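Tungsten-containing formylmethanofuran dehydrogenase 2 subunit C (Methanothermobacter wolfeii, PDB 5T5I) serves as the C subunit of the tungsten formylmethanofuran dehydrogenase complex, which probably reduces carbon dioxide to formylmethanofuran at the start of methanogenesis. Local coordinates at residues L225-D230 with A241-E246; K212-E217 with N265-P270; V14-P19 with I39-E44; I21-F26 with G86-R91; H184-L189 with E203-T208. One frame throughout, in Å; residues are numbered along the deposited sequence.

Contact 1 (L225-D230 with A241-E246); sequences LGVEKD and AFYKFE
Two antiparallel strands near the C-terminal end of the chain, 223-229 and 241-247, pair here, with Val227 facing Tyr243 and Glu228 facing Phe242. The short segments 225-229 and 241-246 run at 141° to one another, so the pair is twisted away from exact antiparallel. Glu228 and Phe242 form a hydrogen-bonded pair: Phe242 N reaches Glu228 O at 2.8 Å, while Glu228 N returns a bond to Phe242 O. Further along, Lys244 N donates to Gly226 O at 2.8 Å and Leu225 N to Lys244 O at 2.9 Å. Gly226 takes a phi of 121° that would press any side chain into the carbonyl O before it, a conformation open to glycine.

On one face, Val227 straddles its neighbours: CG2 lies 3.6 Å from Tyr243 CD1, meeting that ring obliquely, while CG1 packs 3.9 Å from Ala241 CB. On the other face, Lys244 starts out with CG anti to the backbone N (chi1 -174°) and stays extended to its end, which carries NZ across the strand to a salt bridge with Glu228 OE2 at 3.2 Å, weak as a hydrogen bond. The same carboxylate oxygen is also hydrogen-bonded to Tyr259 OH. Leu225 CD1 rests 4.0 Å from Lys244 CE, flanking the lysine chain.

Strand 256-261 lies along the far edge of 241-247, bonding to Tyr243 and Phe245, and Tyr259 touches Phe242 and Lys244. On the Val227 side, subunit FwdF closes in, its Thr231 bonding Val227 O and its Tyr233 packing on Ala241.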
# COMPACT_ATOMS: atom_id res chain seq x y z
N LEU C 225 -5.10 -6.44 29.76
CA LEU C 225 -5.46 -7.42 30.80
C LEU C 225 -6.75 -8.22 30.52
O LEU C 225 -6.99 -9.20 31.21
CB LEU C 225 -5.59 -6.72 32.16
CG LEU C 225 -4.34 -5.99 32.71
CD1 LEU C 225 -4.63 -5.44 34.07
CD2 LEU C 225 -3.12 -6.92 32.79
N GLY C 226 -7.54 -7.82 29.54
CA GLY C 226 -8.79 -8.50 29.20
C GLY C 226 -9.99 -7.57 29.32
O GLY C 226 -9.82 -6.34 29.28
N VAL C 227 -11.18 -8.13 29.57
CA VAL C 227 -12.40 -7.35 29.72
C VAL C 227 -12.93 -7.51 31.14
O VAL C 227 -12.92 -8.61 31.71
CB VAL C 227 -13.46 -7.74 28.65
CG1 VAL C 227 -14.88 -7.24 28.99
CG2 VAL C 227 -13.05 -7.23 27.27
N GLU C 228 -13.44 -6.40 31.69
CA GLU C 228 -14.14 -6.42 32.96
C GLU C 228 -15.54 -5.88 32.73
O GLU C 228 -15.73 -5.06 31.82
CB GLU C 228 -13.39 -5.64 34.03
CG GLU C 228 -12.13 -6.37 34.46
CD GLU C 228 -11.75 -6.15 35.91
OE1 GLU C 228 -11.70 -7.16 36.65
OE2 GLU C 228 -11.55 -4.98 36.30
N LYS C 229 -16.52 -6.39 33.48
CA LYS C 229 -17.92 -6.01 33.30
C LYS C 229 -18.53 -5.43 34.58
O LYS C 229 -18.18 -5.86 35.67
CB LYS C 229 -18.75 -7.18 32.75
CG LYS C 229 -18.86 -8.37 33.69
CD LYS C 229 -19.75 -9.47 33.16
CE LYS C 229 -19.63 -10.70 34.03
NZ LYS C 229 -20.48 -11.82 33.54
N ASP C 230 -19.43 -4.45 34.43
CA ASP C 230 -20.14 -3.82 35.55
C ASP C 230 -19.17 -3.44 36.67
O ASP C 230 -19.26 -3.92 37.79
CB ASP C 230 -21.27 -4.73 36.04
CG ASP C 230 -22.24 -5.14 34.93
OD1 ASP C 230 -22.55 -4.29 34.06
OD2 ASP C 230 -22.65 -6.33 34.90
N ALA C 241 -19.38 -3.52 29.56
CA ALA C 241 -18.07 -4.14 29.39
C ALA C 241 -17.00 -3.11 29.03
O ALA C 241 -17.25 -2.21 28.21
CB ALA C 241 -18.14 -5.24 28.34
N PHE C 242 -15.81 -3.27 29.61
CA PHE C 242 -14.65 -2.41 29.37
C PHE C 242 -13.38 -3.21 29.12
O PHE C 242 -13.09 -4.14 29.88
CB PHE C 242 -14.40 -1.50 30.59
CG PHE C 242 -15.49 -0.51 30.88
CD1 PHE C 242 -16.61 -0.88 31.62
CD2 PHE C 242 -15.43 0.78 30.37
CE1 PHE C 242 -17.64 0.04 31.87
CE2 PHE C 242 -16.47 1.69 30.61
CZ PHE C 242 -17.55 1.32 31.36
N TYR C 243 -12.59 -2.82 28.10
CA TYR C 243 -11.24 -3.36 27.88
C TYR C 243 -10.40 -2.73 28.99
O TYR C 243 -10.55 -1.54 29.25
CB TYR C 243 -10.66 -2.92 26.53
CG TYR C 243 -11.33 -3.55 25.34
CD1 TYR C 243 -11.32 -4.93 25.15
CD2 TYR C 243 -11.89 -2.76 24.34
CE1 TYR C 243 -11.92 -5.51 24.04
CE2 TYR C 243 -12.49 -3.33 23.22
CZ TYR C 243 -12.51 -4.71 23.08
OH TYR C 243 -13.08 -5.29 21.97
N LYS C 244 -9.59 -3.54 29.69
CA LYS C 244 -8.77 -3.11 30.82
C LYS C 244 -7.29 -3.14 30.42
O LYS C 244 -6.81 -4.14 29.87
CB LYS C 244 -9.02 -4.02 32.03
CG LYS C 244 -8.32 -3.57 33.30
CD LYS C 244 -8.58 -4.55 34.44
CE LYS C 244 -8.00 -4.11 35.75
NZ LYS C 244 -8.35 -5.05 36.85
N PHE C 245 -6.58 -2.06 30.71
CA PHE C 245 -5.16 -1.90 30.40
C PHE C 245 -4.40 -1.42 31.62
O PHE C 245 -4.93 -0.59 32.36
CB PHE C 245 -4.97 -0.86 29.28
CG PHE C 245 -5.61 -1.21 27.97
CD1 PHE C 245 -4.90 -1.91 27.00
CD2 PHE C 245 -6.89 -0.78 27.66
CE1 PHE C 245 -5.47 -2.19 25.76
CE2 PHE C 245 -7.48 -1.09 26.43
CZ PHE C 245 -6.76 -1.79 25.49
N GLU C 246 -3.15 -1.88 31.80
CA GLU C 246 -2.27 -1.45 32.89
C GLU C 246 -1.04 -0.75 32.32
O GLU C 246 -0.43 -1.24 31.35
CB GLU C 246 -1.84 -2.63 33.76
CG GLU C 246 -1.12 -2.21 35.04
CD GLU C 246 -0.49 -3.37 35.78
OE1 GLU C 246 0.29 -4.12 35.16
OE2 GLU C 246 -0.77 -3.51 37.00

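Contact 2 (K212-E217 with N265-P270); sequences KGMMQE and NGHIAP
Hydrogen bonds to backbone atoms dominate where Asn265 and His267 meet the loop at 213-216. The Asn265 amide uses both ends: ND2 donates to Gly213 O at 2.9 Å, close to the amide plane, and OD1 takes Met215 N at 2.8 Å, in the carbonyl plane on a lone pair and nearly straight (176°). His267 NE2 donates to Met215 O at 2.8 Å, a bent bond (136°), with a second, weak bond to Gln216 O. CG of His267 sits between its backbone N and carbonyl carbon (chi1 66°), swinging the ring back toward the loop.

Carbon contacts lie beside these bonds. The Met214 methyl CE approaches His267 CE1 obliquely, at 3.3 Å. Met215 and Ile268 cross at about a right angle, Met215 CE being 3.8 Å from Ile268 CG2, and the Ile268 CD1 methyl lies against a carbonyl, 3.5 Å from Met215 O.

Asn265 ND2 also bonds Ala261 O, so one amide ties the end of strand 256-261 to the loop. Because the polar partners in 213-216 are backbone groups, the grip probably depends more on the path of this loop than on its side chains, and NE2 must carry a proton to make its bond.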
# COMPACT_ATOMS: atom_id res chain seq x y z
N LYS C 212 -15.77 6.16 28.35
CA LYS C 212 -17.03 5.53 27.91
C LYS C 212 -17.25 5.66 26.40
O LYS C 212 -17.98 4.86 25.82
CB LYS C 212 -18.24 6.10 28.65
CG LYS C 212 -18.16 6.00 30.16
CD LYS C 212 -19.50 6.42 30.76
CE LYS C 212 -19.56 6.30 32.25
NZ LYS C 212 -20.88 6.76 32.80
N GLY C 213 -16.64 6.67 25.78
CA GLY C 213 -16.70 6.87 24.34
C GLY C 213 -15.51 6.23 23.65
O GLY C 213 -14.93 5.25 24.15
N MET C 214 -15.16 6.76 22.48
CA MET C 214 -14.08 6.24 21.66
C MET C 214 -12.75 6.93 21.92
O MET C 214 -12.69 8.16 21.92
CB MET C 214 -14.45 6.42 20.17
CG MET C 214 -13.38 5.97 19.20
SD MET C 214 -13.94 6.05 17.48
CE MET C 214 -12.72 5.06 16.70
N MET C 215 -11.66 6.15 22.05
CA MET C 215 -10.29 6.67 22.09
C MET C 215 -9.81 6.49 20.64
O MET C 215 -9.74 5.35 20.17
CB MET C 215 -9.37 5.88 23.04
CG MET C 215 -9.76 5.97 24.49
SD MET C 215 -8.45 5.46 25.61
CE MET C 215 -8.13 3.84 25.06
N GLN C 216 -9.56 7.58 19.89
CA GLN C 216 -9.13 7.43 18.49
C GLN C 216 -7.78 6.70 18.38
O GLN C 216 -7.60 5.88 17.49
CB GLN C 216 -9.03 8.79 17.77
CG GLN C 216 -10.35 9.53 17.57
CD GLN C 216 -10.16 10.83 16.80
OE1 GLN C 216 -9.33 10.93 15.90
NE2 GLN C 216 -10.95 11.84 17.11
N GLU C 217 -6.84 7.02 19.30
CA GLU C 217 -5.49 6.45 19.38
C GLU C 217 -5.13 6.18 20.83
O GLU C 217 -5.61 6.87 21.72
CB GLU C 217 -4.47 7.44 18.83
CG GLU C 217 -4.67 7.83 17.38
CD GLU C 217 -3.79 9.00 16.99
OE1 GLU C 217 -2.55 8.85 17.03
OE2 GLU C 217 -4.32 10.11 16.78
N ASN C 265 -14.16 0.70 21.05
CA ASN C 265 -12.70 0.64 21.15
C ASN C 265 -12.08 -0.70 20.72
O ASN C 265 -10.97 -1.02 21.14
CB ASN C 265 -12.27 1.01 22.58
CG ASN C 265 -12.55 2.46 22.87
OD1 ASN C 265 -11.92 3.35 22.29
ND2 ASN C 265 -13.53 2.73 23.70
N GLY C 266 -12.75 -1.42 19.83
CA GLY C 266 -12.24 -2.68 19.30
C GLY C 266 -10.90 -2.52 18.60
O GLY C 266 -10.06 -3.41 18.67
N HIS C 267 -10.67 -1.36 17.96
CA HIS C 267 -9.42 -1.04 17.27
C HIS C 267 -8.23 -0.80 18.24
O HIS C 267 -7.08 -0.88 17.80
CB HIS C 267 -9.62 0.18 16.36
CG HIS C 267 -9.89 1.44 17.11
ND1 HIS C 267 -11.10 1.63 17.77
CD2 HIS C 267 -9.10 2.51 17.34
CE1 HIS C 267 -10.99 2.80 18.38
NE2 HIS C 267 -9.81 3.38 18.14
N ILE C 268 -8.50 -0.49 19.53
CA ILE C 268 -7.50 -0.24 20.59
C ILE C 268 -7.03 -1.56 21.22
O ILE C 268 -5.89 -1.62 21.70
CB ILE C 268 -8.09 0.73 21.68
CG1 ILE C 268 -8.48 2.09 21.06
CG2 ILE C 268 -7.17 0.94 22.87
CD1 ILE C 268 -7.37 2.80 20.25
N ALA C 269 -7.90 -2.59 21.29
CA ALA C 269 -7.53 -3.88 21.88
C ALA C 269 -6.58 -4.62 20.93
O ALA C 269 -6.79 -4.55 19.72
CB ALA C 269 -8.77 -4.72 22.13
N PRO C 270 -5.52 -5.30 21.42
CA PRO C 270 -4.57 -5.96 20.49
C PRO C 270 -5.15 -7.16 19.74
O PRO C 270 -6.19 -7.69 20.12
CB PRO C 270 -3.42 -6.37 21.41
CG PRO C 270 -4.06 -6.56 22.74
CD PRO C 270 -5.11 -5.48 22.82

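Contact 3 (V14-P19 with I39-E44); sequences VPLEAP and IMHGNE
Met40 O receives Glu17 N at 2.9 Å, and a CA-H contact from Leu16 CA to the same Met40 O measures 3.2 Å. The return bond, Met40 N to Glu17 O, is 3.0 Å long. The two bonds make Glu17 and Met40 a hydrogen-bonded antiparallel pair, next to the non-hydrogen-bonded pair of Leu16 and His41.

Strand 16-17 is thereby set between 38-41 and 76-77 in a small mixed sheet of the N-terminal region, and a type II' turn from His41 to Glu44 leads the chain back into strand 44-47. Gly42 takes the positive phi (67°) of that turn; a CB on it would run into Val14 CG1.

The His41 ring is sent along the partner strand by a CG anti to the backbone N (chi1 179°). Its edge faces Val14 O, in the ring plane and 3.3 Å from CD2, and a water joins NE2 to Val14 N. Phe51 meets the ring edge-to-face. Putting an alanine here would probably leave that water without its imidazole partner and open a gap beside Val14 and Phe51. The Leu16 and His41 side chains meet at a slant, CD2 against CB, and Leu16 CD1 lies 4.0 Å from Ile39 CD1. Ile39 CG2 packs on Ala18 CB. The Glu17 carboxylate turns away, to Arg78 and a basic side chain of another subunit.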
# COMPACT_ATOMS: atom_id res chain seq x y z
N VAL C 14 -8.32 44.40 29.31
CA VAL C 14 -7.18 43.96 30.11
C VAL C 14 -7.84 43.17 31.24
O VAL C 14 -8.64 43.76 31.96
CB VAL C 14 -6.34 45.14 30.66
CG1 VAL C 14 -5.29 44.65 31.65
CG2 VAL C 14 -5.69 45.90 29.52
N PRO C 15 -7.61 41.85 31.40
CA PRO C 15 -8.37 41.11 32.43
C PRO C 15 -8.18 41.55 33.88
O PRO C 15 -7.18 42.18 34.23
CB PRO C 15 -7.91 39.65 32.26
CG PRO C 15 -7.20 39.60 30.96
CD PRO C 15 -6.72 40.96 30.63
N LEU C 16 -9.17 41.20 34.71
CA LEU C 16 -9.14 41.41 36.15
C LEU C 16 -8.62 40.12 36.79
O LEU C 16 -8.87 39.03 36.26
CB LEU C 16 -10.56 41.67 36.70
CG LEU C 16 -11.33 42.87 36.15
CD1 LEU C 16 -12.73 42.91 36.72
CD2 LEU C 16 -10.61 44.17 36.46
N GLU C 17 -7.93 40.24 37.92
CA GLU C 17 -7.53 39.08 38.74
C GLU C 17 -8.20 39.34 40.08
O GLU C 17 -7.91 40.35 40.71
CB GLU C 17 -6.01 38.94 38.92
CG GLU C 17 -5.26 38.77 37.62
CD GLU C 17 -3.92 38.06 37.73
OE1 GLU C 17 -3.18 38.05 36.72
OE2 GLU C 17 -3.63 37.48 38.80
N ALA C 18 -9.12 38.47 40.49
CA ALA C 18 -9.90 38.69 41.70
C ALA C 18 -9.92 37.49 42.66
O ALA C 18 -10.99 36.99 43.02
CB ALA C 18 -11.32 39.09 41.30
N PRO C 19 -8.74 37.08 43.18
CA PRO C 19 -8.71 36.00 44.18
C PRO C 19 -9.46 36.32 45.48
O PRO C 19 -9.86 35.40 46.18
CB PRO C 19 -7.21 35.79 44.41
CG PRO C 19 -6.59 37.12 44.09
CD PRO C 19 -7.37 37.59 42.91
N ILE C 39 -8.78 44.29 43.98
CA ILE C 39 -8.57 43.35 42.87
C ILE C 39 -7.53 43.98 41.92
O ILE C 39 -7.27 45.18 42.00
CB ILE C 39 -9.89 42.97 42.13
CG1 ILE C 39 -10.52 44.18 41.41
CG2 ILE C 39 -10.88 42.32 43.11
CD1 ILE C 39 -11.69 43.83 40.51
N MET C 40 -6.94 43.18 41.02
CA MET C 40 -5.97 43.70 40.04
C MET C 40 -6.66 43.93 38.70
O MET C 40 -7.49 43.13 38.30
CB MET C 40 -4.80 42.72 39.78
CG MET C 40 -3.95 42.39 40.97
SD MET C 40 -3.11 43.80 41.71
CE MET C 40 -2.07 44.41 40.29
N HIS C 41 -6.30 45.04 38.03
CA HIS C 41 -6.71 45.36 36.67
C HIS C 41 -5.37 45.61 35.95
O HIS C 41 -4.86 46.73 35.92
CB HIS C 41 -7.62 46.60 36.61
CG HIS C 41 -8.02 46.98 35.21
ND1 HIS C 41 -8.31 48.28 34.87
CD2 HIS C 41 -8.16 46.20 34.11
CE1 HIS C 41 -8.60 48.27 33.58
NE2 HIS C 41 -8.52 47.03 33.08
N GLY C 42 -4.75 44.52 35.49
CA GLY C 42 -3.44 44.59 34.88
C GLY C 42 -2.39 44.98 35.90
O GLY C 42 -2.34 44.40 36.99
N ASN C 43 -1.62 46.05 35.63
CA ASN C 43 -0.58 46.52 36.55
C ASN C 43 -1.06 47.60 37.57
O ASN C 43 -0.23 48.29 38.17
CB ASN C 43 0.65 47.01 35.76
CG ASN C 43 0.42 48.19 34.85
OD1 ASN C 43 -0.61 48.87 34.92
ND2 ASN C 43 1.34 48.40 33.93
N GLU C 44 -2.38 47.74 37.76
CA GLU C 44 -2.98 48.66 38.73
C GLU C 44 -3.87 47.90 39.70
O GLU C 44 -4.54 46.96 39.30
CB GLU C 44 -3.86 49.71 38.04
CG GLU C 44 -3.09 50.78 37.28
CD GLU C 44 -3.96 51.87 36.69
OE1 GLU C 44 -5.20 51.85 36.90
OE2 GLU C 44 -3.40 52.75 35.99
O HOH W 1 -8.89 47.49 30.06

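Contact 4 (I21-F26 with G86-R91); sequences IKPDVF and GEIIVR
Apolar contact joins Pro23 and Ile88, whose side chains meet at a slant with Pro23 CD 4.1 Å from Ile88 CG1. The proline ring also rests over the backbone at the start of the strand: Pro23 CG is 3.8 Å from Glu87 N and 4.0 Å from Gly86 CA. With CG1 anti to its carbonyl carbon (chi1 -55°), Ile88 brings its CD1 methyl to 3.8 Å from Ile21 O. Ile67 of the preceding parallel strand touches Pro23, while Ile21 and Phe26 reach Leu6 of strand 3-8.

Steric limits make Gly86 fit. Its phi of 85° and psi of -163° leave no room for a side chain beside the carbonyl O before it, and a CB would also clash with Pro23 CB.

The hydrogen bonds lie within and around the segments, and none links one to the other. Lys22, the N-cap residue, offers its carbonyl to two amides, Val25 N at 3.1 Å and Phe26 N at 3.2 Å, starting the short helix 23-26. Its NZ turns back to Gln81 O and Pro19 O, and Asp24 OD2 bonds to Thr84 OG1, tying the helix to the chain just ahead of Gly86. Strand 87-90 bonds to 66-69 and the start of 106-109. A short helix lying against the first parallel rungs in this way is consistent with an N-terminal cap on a right-handed beta-helix.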
# COMPACT_ATOMS: atom_id res chain seq x y z
N ILE C 21 -12.46 37.40 45.62
CA ILE C 21 -13.88 37.05 45.48
C ILE C 21 -14.02 35.61 46.00
O ILE C 21 -13.83 34.65 45.25
CB ILE C 21 -14.45 37.22 44.06
CG1 ILE C 21 -14.39 38.70 43.65
CG2 ILE C 21 -15.94 36.72 44.01
CD1 ILE C 21 -14.75 39.00 42.18
N LYS C 22 -14.28 35.49 47.28
CA LYS C 22 -14.50 34.21 47.94
C LYS C 22 -15.21 34.40 49.28
O LYS C 22 -14.99 35.43 49.93
CB LYS C 22 -13.21 33.41 48.11
CG LYS C 22 -12.05 34.12 48.80
CD LYS C 22 -10.96 33.10 49.14
CE LYS C 22 -9.60 33.66 49.49
NZ LYS C 22 -8.73 33.83 48.29
N PRO C 23 -16.01 33.42 49.74
CA PRO C 23 -16.70 33.58 51.04
C PRO C 23 -15.79 33.89 52.24
O PRO C 23 -16.20 34.64 53.13
CB PRO C 23 -17.43 32.24 51.20
CG PRO C 23 -17.65 31.77 49.80
CD PRO C 23 -16.40 32.15 49.09
N ASP C 24 -14.53 33.38 52.23
CA ASP C 24 -13.55 33.61 53.30
C ASP C 24 -13.22 35.11 53.50
O ASP C 24 -13.03 35.55 54.64
CB ASP C 24 -12.26 32.82 53.05
CG ASP C 24 -12.49 31.33 52.96
OD1 ASP C 24 -12.98 30.86 51.90
OD2 ASP C 24 -12.23 30.63 53.97
N VAL C 25 -13.16 35.88 52.41
CA VAL C 25 -12.87 37.32 52.48
C VAL C 25 -14.15 38.10 52.76
O VAL C 25 -14.09 39.08 53.49
CB VAL C 25 -12.17 37.81 51.19
CG1 VAL C 25 -11.95 39.33 51.21
CG2 VAL C 25 -10.84 37.09 50.99
N PHE C 26 -15.29 37.69 52.17
CA PHE C 26 -16.56 38.39 52.34
C PHE C 26 -17.09 38.24 53.77
O PHE C 26 -17.77 39.14 54.25
CB PHE C 26 -17.60 37.92 51.31
CG PHE C 26 -17.47 38.46 49.90
CD1 PHE C 26 -16.21 38.74 49.36
CD2 PHE C 26 -18.57 38.59 49.08
CE1 PHE C 26 -16.09 39.25 48.06
CE2 PHE C 26 -18.45 39.07 47.77
CZ PHE C 26 -17.21 39.39 47.27
N GLY C 86 -18.52 27.71 52.02
CA GLY C 86 -19.50 28.56 51.37
C GLY C 86 -19.70 28.18 49.92
O GLY C 86 -19.30 27.09 49.49
N GLU C 87 -20.29 29.09 49.16
CA GLU C 87 -20.66 28.83 47.79
C GLU C 87 -20.53 30.06 46.88
O GLU C 87 -20.70 31.19 47.32
CB GLU C 87 -22.11 28.31 47.81
CG GLU C 87 -22.58 27.68 46.52
CD GLU C 87 -23.94 27.03 46.56
OE1 GLU C 87 -24.61 27.06 47.62
OE2 GLU C 87 -24.35 26.47 45.52
N ILE C 88 -20.17 29.81 45.61
CA ILE C 88 -20.13 30.82 44.55
C ILE C 88 -20.95 30.27 43.37
O ILE C 88 -20.76 29.12 42.98
CB ILE C 88 -18.70 31.19 44.08
CG1 ILE C 88 -17.81 31.63 45.26
CG2 ILE C 88 -18.75 32.29 42.98
CD1 ILE C 88 -16.32 31.83 44.90
N ILE C 89 -21.85 31.08 42.81
CA ILE C 89 -22.60 30.73 41.61
C ILE C 89 -22.29 31.82 40.60
O ILE C 89 -22.52 32.99 40.89
CB ILE C 89 -24.14 30.58 41.86
CG1 ILE C 89 -24.40 29.43 42.86
CG2 ILE C 89 -24.89 30.33 40.52
CD1 ILE C 89 -25.87 29.12 43.16
N VAL C 90 -21.77 31.46 39.42
CA VAL C 90 -21.48 32.44 38.37
C VAL C 90 -22.50 32.25 37.24
O VAL C 90 -22.48 31.20 36.59
CB VAL C 90 -20.02 32.37 37.84
CG1 VAL C 90 -19.75 33.52 36.86
CG2 VAL C 90 -19.01 32.41 39.00
N ARG C 91 -23.38 33.25 37.01
CA ARG C 91 -24.41 33.19 35.96
C ARG C 91 -23.82 33.73 34.66
O ARG C 91 -24.25 34.75 34.12
CB ARG C 91 -25.69 33.95 36.37
CG ARG C 91 -26.37 33.33 37.58
CD ARG C 91 -27.56 34.13 38.03
NE ARG C 91 -28.23 33.52 39.18
CZ ARG C 91 -29.05 34.15 40.02
NH1 ARG C 91 -29.33 35.44 39.85
NH2 ARG C 91 -29.59 33.50 41.04

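Contact 5 (H184-L189 with E203-T208); sequences HMNNGL and EMAGGT
His184 and Glu203 lie side by side and point the same way, their ring and carboxylate planes 51° apart. Glu203 CB stands over one face of the imidazole, a CH-pi contact 4.0 Å from the ring centroid, while OE2 comes to 3.4 Å from His184 CE1. Tyr165 stacks on the ring, and a water in the ring plane bridges ND1 to Glu203 O. An alanine in place of this histidine is likely to leave Glu203 CB without the ring it rests on and the bridging water short of a holder. Polar groups of another subunit take up His184 NE2 and the Glu203 carboxylate.

Met185 and Met204 run alongside each other, Met185 SD being 3.9 Å from Met204 CE. With CG anti to the backbone N (chi1 176°) and the chain extended, Met185 CE reaches 3.7 Å from Thr208 O. The Leu189 and Thr208 side chains cross at a slant.

Ala205 N bonds to Met185 O at 2.8 Å and, beside the parallel bridge of Leu189 and Thr208, Thr208 N to Gly188 O. A CB on Gly206 or Gly207 would clash with Asn186 or Met185. The parallel bridge and aligned methionines are consistent with successive turns of a right-handed beta-helix.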
# COMPACT_ATOMS: atom_id res chain seq x y z
N HIS C 184 0.96 11.93 33.40
CA HIS C 184 1.72 11.84 34.68
C HIS C 184 0.83 11.62 35.91
O HIS C 184 1.27 11.92 37.01
CB HIS C 184 2.62 13.07 34.91
CG HIS C 184 3.82 13.15 34.05
ND1 HIS C 184 4.90 12.31 34.25
CD2 HIS C 184 4.11 14.03 33.08
CE1 HIS C 184 5.80 12.69 33.35
NE2 HIS C 184 5.36 13.73 32.64
N MET C 185 -0.37 11.04 35.76
CA MET C 185 -1.26 10.82 36.90
C MET C 185 -0.62 9.83 37.90
O MET C 185 -0.02 8.85 37.48
CB MET C 185 -2.60 10.26 36.37
CG MET C 185 -3.59 9.90 37.38
SD MET C 185 -5.07 9.27 36.51
CE MET C 185 -6.26 9.59 37.74
N ASN C 186 -0.71 10.14 39.20
CA ASN C 186 -0.22 9.29 40.30
C ASN C 186 -1.35 8.58 41.03
O ASN C 186 -1.16 7.45 41.46
CB ASN C 186 0.56 10.13 41.32
CG ASN C 186 1.94 10.48 40.88
OD1 ASN C 186 2.33 11.65 40.90
ND2 ASN C 186 2.74 9.47 40.64
N ASN C 187 -2.46 9.28 41.27
CA ASN C 187 -3.62 8.76 42.00
C ASN C 187 -4.84 9.57 41.61
O ASN C 187 -4.71 10.68 41.08
CB ASN C 187 -3.41 8.89 43.53
CG ASN C 187 -2.95 7.64 44.24
OD1 ASN C 187 -3.75 6.90 44.81
ND2 ASN C 187 -1.65 7.47 44.38
N GLY C 188 -6.02 9.04 41.92
CA GLY C 188 -7.29 9.68 41.63
C GLY C 188 -8.08 8.93 40.58
O GLY C 188 -7.69 7.84 40.15
N LEU C 189 -9.21 9.51 40.20
CA LEU C 189 -10.12 8.92 39.21
C LEU C 189 -10.53 9.98 38.19
O LEU C 189 -10.96 11.07 38.57
CB LEU C 189 -11.36 8.32 39.93
CG LEU C 189 -12.53 7.88 39.06
CD1 LEU C 189 -12.13 6.76 38.09
CD2 LEU C 189 -13.72 7.42 39.93
N GLU C 203 2.35 8.41 30.42
CA GLU C 203 3.28 8.49 31.55
C GLU C 203 2.60 8.40 32.94
O GLU C 203 3.18 8.83 33.94
CB GLU C 203 4.15 9.76 31.41
CG GLU C 203 5.04 9.71 30.19
CD GLU C 203 5.68 11.05 29.90
OE1 GLU C 203 5.04 11.89 29.23
OE2 GLU C 203 6.82 11.28 30.38
N MET C 204 1.42 7.77 33.04
CA MET C 204 0.77 7.62 34.35
C MET C 204 1.52 6.55 35.17
O MET C 204 2.06 5.58 34.61
CB MET C 204 -0.74 7.26 34.21
CG MET C 204 -1.01 5.81 33.82
SD MET C 204 -2.75 5.36 33.49
CE MET C 204 -3.57 6.04 34.90
N ALA C 205 1.58 6.76 36.49
CA ALA C 205 2.19 5.83 37.45
C ALA C 205 1.14 5.11 38.33
O ALA C 205 1.43 4.07 38.92
CB ALA C 205 3.17 6.60 38.34
N GLY C 206 -0.07 5.65 38.40
CA GLY C 206 -1.16 5.12 39.22
C GLY C 206 -2.45 5.86 38.95
O GLY C 206 -2.49 6.76 38.10
N GLY C 207 -3.50 5.49 39.67
CA GLY C 207 -4.82 6.05 39.48
C GLY C 207 -5.59 5.31 38.40
O GLY C 207 -5.07 4.34 37.81
N THR C 208 -6.81 5.75 38.14
CA THR C 208 -7.70 5.12 37.16
C THR C 208 -8.31 6.15 36.18
O THR C 208 -8.79 7.19 36.60
CB THR C 208 -8.83 4.34 37.86
OG1 THR C 208 -8.29 3.50 38.86
CG2 THR C 208 -9.65 3.51 36.90
O HOH W 2 4.72 9.90 35.94
O HOH W 3 -8.48 5.21 41.22

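Contacts 3 and 4 lie at the N-terminal end of the solenoid, and contacts 1, 2 and 5 on the other side of the chain's centre. Contact 3 is the most buried; the others are partly buried. Only contact 5 joins successive turns of the parallel stack, through backbone bonds and matched side chains. Contacts 1 and 3 pair antiparallel strands at the two ends, the first with a charged pair on one face. Contact 2 relies on side-chain bonds to a loop backbone, whereas contact 4 is apolar. Contacts 1 and 2 touch directly, Phe245 on Ile268 and Tyr243 on Ala269; contacts 3 and 4 follow one another along the chain, their centres about 17 Å apart.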